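PDB 1XV5: DNA alpha-glucosyltransferase from Enterobacteria phage T4, which is a DNA alpha-glucosyltransferase of phage T4, a glycosyltransferase of the GT-B clan. Local coordinates for residues A[214-219]-A[268-273]. Numbering follows the deposited sequence.
Sequences QMFDFH and QPAQIL
F216 lays the CD1-CE1 side of its ring against the methyl of A270, with CE1 3.8 Å and CD1 3.9 Å from A270 CB; two near-equal distances mean that a ring bond, not a single atom, rests on the methyl. The same F216 CE1 lies 4.2 Å from CD1 of I272, so one ring corner meets both the methyl of A270, which points at the helix, and the tip of I272, whose side chain sets out across that direction and only then reaches the helix. Its CG stands anti to the carbonyl carbon (chi1 -78°), which carries the ring out across the gap to the strand. One helical turn on, H219 places CG anti to the backbone N (chi1 -176°) and sends its imidazole to the backbone of Q268-A270. There H219 ND1 is 3.7 Å from A270 N, while the Q268 carbonyl carbon lies in the ring plane at its edge, so across this contact the histidine meets mainly main-chain atoms. Between the axes of 214-219 and 270-273 the closest approach is 10.3 Å, at 150° between their directions: the helix runs roughly antiparallel to the strand it packs on. I249 adds to the cover of F216; H219 also touches T230, and I272 touches M232, both on the adjacent strand 229-233. Helix packing of this kind on a parallel sheet, here seven-stranded, is characteristic of the Rossmann-like domains of a GT-B fold.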
ATOM      1  N   GLN A 214       2.231   9.979 -15.942  1.00 13.28           N
ATOM      2  CA  GLN A 214       3.643  10.303 -16.064  1.00 14.36           C
ATOM      3  C   GLN A 214       4.419   9.152 -16.698  1.00 13.50           C
ATOM      4  O   GLN A 214       5.428   9.369 -17.379  1.00 12.80           O
ATOM      5  CB  GLN A 214       4.217  10.676 -14.692  1.00 16.88           C
ATOM      6  CG  GLN A 214       3.790  12.075 -14.216  1.00 18.81           C
ATOM      7  CD  GLN A 214       2.293  12.202 -13.924  1.00 21.41           C
ATOM      8  OE1 GLN A 214       1.694  13.256 -14.153  1.00 23.93           O
ATOM      9  NE2 GLN A 214       1.694  11.140 -13.403  1.00 16.50           N
ATOM     10  N   MET A 215       3.943   7.927 -16.492  1.00 13.19           N
ATOM     11  CA  MET A 215       4.595   6.763 -17.084  1.00 12.79           C
ATOM     12  C   MET A 215       4.326   6.765 -18.596  1.00 12.67           C
ATOM     13  O   MET A 215       5.229   6.516 -19.400  1.00 12.42           O
ATOM     14  CB  MET A 215       4.061   5.472 -16.458  1.00 13.61           C
ATOM     15  CG  MET A 215       4.877   4.231 -16.808  1.00 12.09           C
ATOM     16  SD  MET A 215       6.556   4.284 -16.125  1.00 13.69           S
ATOM     17  CE  MET A 215       7.383   3.077 -17.165  1.00 15.99           C
ATOM     18  N   PHE A 216       3.082   7.046 -18.980  1.00 14.12           N
ATOM     19  CA  PHE A 216       2.724   7.103 -20.397  1.00 14.78           C
ATOM     20  C   PHE A 216       3.582   8.164 -21.075  1.00 15.39           C
ATOM     21  O   PHE A 216       4.079   7.969 -22.187  1.00 15.51           O
ATOM     22  CB  PHE A 216       1.250   7.487 -20.580  1.00 16.03           C
ATOM     23  CG  PHE A 216       0.281   6.363 -20.331  1.00 15.95           C
ATOM     24  CD1 PHE A 216       0.353   5.183 -21.067  1.00 17.80           C
ATOM     25  CD2 PHE A 216      -0.734   6.503 -19.389  1.00 18.73           C
ATOM     26  CE1 PHE A 216      -0.575   4.160 -20.867  1.00 16.81           C
ATOM     27  CE2 PHE A 216      -1.665   5.487 -19.185  1.00 19.27           C
ATOM     28  CZ  PHE A 216      -1.585   4.315 -19.925  1.00 16.83           C
ATOM     29  N   ASP A 217       3.749   9.291 -20.388  1.00 14.84           N
ATOM     30  CA  ASP A 217       4.525  10.415 -20.903  1.00 15.66           C
ATOM     31  C   ASP A 217       5.989  10.017 -21.077  1.00 15.43           C
ATOM     32  O   ASP A 217       6.599  10.293 -22.112  1.00 14.69           O
ATOM     33  CB  ASP A 217       4.420  11.598 -19.935  1.00 16.36           C
ATOM     34  CG  ASP A 217       4.886  12.909 -20.552  1.00 19.57           C
ATOM     35  OD1 ASP A 217       5.458  13.743 -19.819  1.00 20.50           O
ATOM     36  OD2 ASP A 217       4.667  13.117 -21.762  1.00 20.57           O
ATOM     37  N   PHE A 218       6.545   9.358 -20.066  1.00 13.95           N
ATOM     38  CA  PHE A 218       7.940   8.934 -20.119  1.00 14.41           C
ATOM     39  C   PHE A 218       8.158   7.915 -21.234  1.00 13.11           C
ATOM     40  O   PHE A 218       9.198   7.916 -21.887  1.00 14.69           O
ATOM     41  CB  PHE A 218       8.369   8.341 -18.772  1.00 13.52           C
ATOM     42  CG  PHE A 218       9.859   8.146 -18.637  1.00 14.65           C
ATOM     43  CD1 PHE A 218      10.736   9.214 -18.821  1.00 14.96           C
ATOM     44  CD2 PHE A 218      10.383   6.905 -18.294  1.00 15.55           C
ATOM     45  CE1 PHE A 218      12.115   9.045 -18.661  1.00 15.57           C
ATOM     46  CE2 PHE A 218      11.755   6.724 -18.131  1.00 15.11           C
ATOM     47  CZ  PHE A 218      12.624   7.794 -18.314  1.00 15.79           C
ATOM     48  N   HIS A 219       7.181   7.042 -21.454  1.00 13.64           N
ATOM     49  CA  HIS A 219       7.311   6.050 -22.510  1.00 13.01           C
ATOM     50  C   HIS A 219       7.329   6.747 -23.867  1.00 14.24           C
ATOM     51  O   HIS A 219       8.175   6.469 -24.716  1.00 14.02           O
ATOM     52  CB  HIS A 219       6.147   5.063 -22.484  1.00 12.95           C
ATOM     53  CG  HIS A 219       6.276   3.965 -23.491  1.00 13.56           C
ATOM     54  ND1 HIS A 219       5.291   3.672 -24.410  1.00 17.99           N
ATOM     55  CD2 HIS A 219       7.284   3.091 -23.729  1.00 12.23           C
ATOM     56  CE1 HIS A 219       5.685   2.666 -25.170  1.00 12.89           C
ATOM     57  NE2 HIS A 219       6.891   2.295 -24.776  1.00 18.08           N
ATOM     58  N   GLN A 268       6.287  -0.333 -29.440  1.00 19.36           N
ATOM     59  CA  GLN A 268       4.909  -0.687 -29.133  1.00 19.15           C
ATOM     60  C   GLN A 268       4.374   0.291 -28.107  1.00 18.29           C
ATOM     61  O   GLN A 268       5.143   0.923 -27.386  1.00 17.62           O
ATOM     62  CB  GLN A 268       4.838  -2.102 -28.560  1.00 20.44           C
ATOM     63  CG  GLN A 268       5.465  -3.143 -29.459  1.00 23.26           C
ATOM     64  CD  GLN A 268       4.779  -3.222 -30.804  1.00 25.93           C
ATOM     65  OE1 GLN A 268       5.410  -3.515 -31.817  1.00 30.73           O
ATOM     66  NE2 GLN A 268       3.477  -2.973 -30.817  1.00 25.32           N
ATOM     67  N   PRO A 269       3.047   0.455 -28.045  1.00 17.84           N
ATOM     68  CA  PRO A 269       2.509   1.382 -27.052  1.00 17.98           C
ATOM     69  C   PRO A 269       2.651   0.699 -25.699  1.00 16.51           C
ATOM     70  O   PRO A 269       3.061  -0.459 -25.631  1.00 16.30           O
ATOM     71  CB  PRO A 269       1.051   1.534 -27.474  1.00 19.59           C
ATOM     72  CG  PRO A 269       0.737   0.198 -28.072  1.00 21.33           C
ATOM     73  CD  PRO A 269       1.975  -0.101 -28.892  1.00 18.94           C
ATOM     74  N   ALA A 270       2.329   1.405 -24.624  1.00 15.87           N
ATOM     75  CA  ALA A 270       2.423   0.799 -23.302  1.00 14.93           C
ATOM     76  C   ALA A 270       1.504  -0.424 -23.256  1.00 14.64           C
ATOM     77  O   ALA A 270       0.380  -0.384 -23.761  1.00 13.93           O
ATOM     78  CB  ALA A 270       2.014   1.807 -22.236  1.00 14.75           C
ATOM     79  N   GLN A 271       1.988  -1.511 -22.663  1.00 14.15           N
ATOM     80  CA  GLN A 271       1.201  -2.736 -22.540  1.00 14.04           C
ATOM     81  C   GLN A 271       0.628  -2.730 -21.129  1.00 14.15           C
ATOM     82  O   GLN A 271       1.374  -2.658 -20.159  1.00 13.84           O
ATOM     83  CB  GLN A 271       2.091  -3.962 -22.747  1.00 14.94           C
ATOM     84  CG  GLN A 271       2.814  -3.994 -24.088  1.00 16.63           C
ATOM     85  CD  GLN A 271       1.863  -4.062 -25.269  1.00 18.28           C
ATOM     86  OE1 GLN A 271       1.684  -3.085 -26.004  1.00 19.85           O
ATOM     87  NE2 GLN A 271       1.243  -5.220 -25.455  1.00 15.94           N
ATOM     88  N   ILE A 272      -0.695  -2.812 -21.021  1.00 13.79           N
ATOM     89  CA  ILE A 272      -1.370  -2.748 -19.729  1.00 13.80           C
ATOM     90  C   ILE A 272      -2.038  -4.038 -19.267  1.00 14.26           C
ATOM     91  O   ILE A 272      -2.713  -4.705 -20.046  1.00 13.83           O
ATOM     92  CB  ILE A 272      -2.473  -1.660 -19.750  1.00 15.23           C
ATOM     93  CG1 ILE A 272      -1.920  -0.360 -20.347  1.00 17.17           C
ATOM     94  CG2 ILE A 272      -3.030  -1.446 -18.348  1.00 13.11           C
ATOM     95  CD1 ILE A 272      -0.646   0.118 -19.708  1.00 20.67           C
ATOM     96  N   LEU A 273      -1.846  -4.366 -17.990  1.00 14.62           N
ATOM     97  CA  LEU A 273      -2.464  -5.542 -17.377  1.00 15.01           C
ATOM     98  C   LEU A 273      -3.510  -4.973 -16.418  1.00 15.69           C
ATOM     99  O   LEU A 273      -3.201  -4.094 -15.615  1.00 15.31           O
ATOM    100  CB  LEU A 273      -1.426  -6.362 -16.605  1.00 14.20           C
ATOM    101  CG  LEU A 273      -1.915  -7.696 -16.038  1.00 14.50           C
ATOM    102  CD1 LEU A 273      -2.410  -8.580 -17.172  1.00 14.08           C
ATOM    103  CD2 LEU A 273      -0.786  -8.387 -15.276  1.00 15.25           C
TER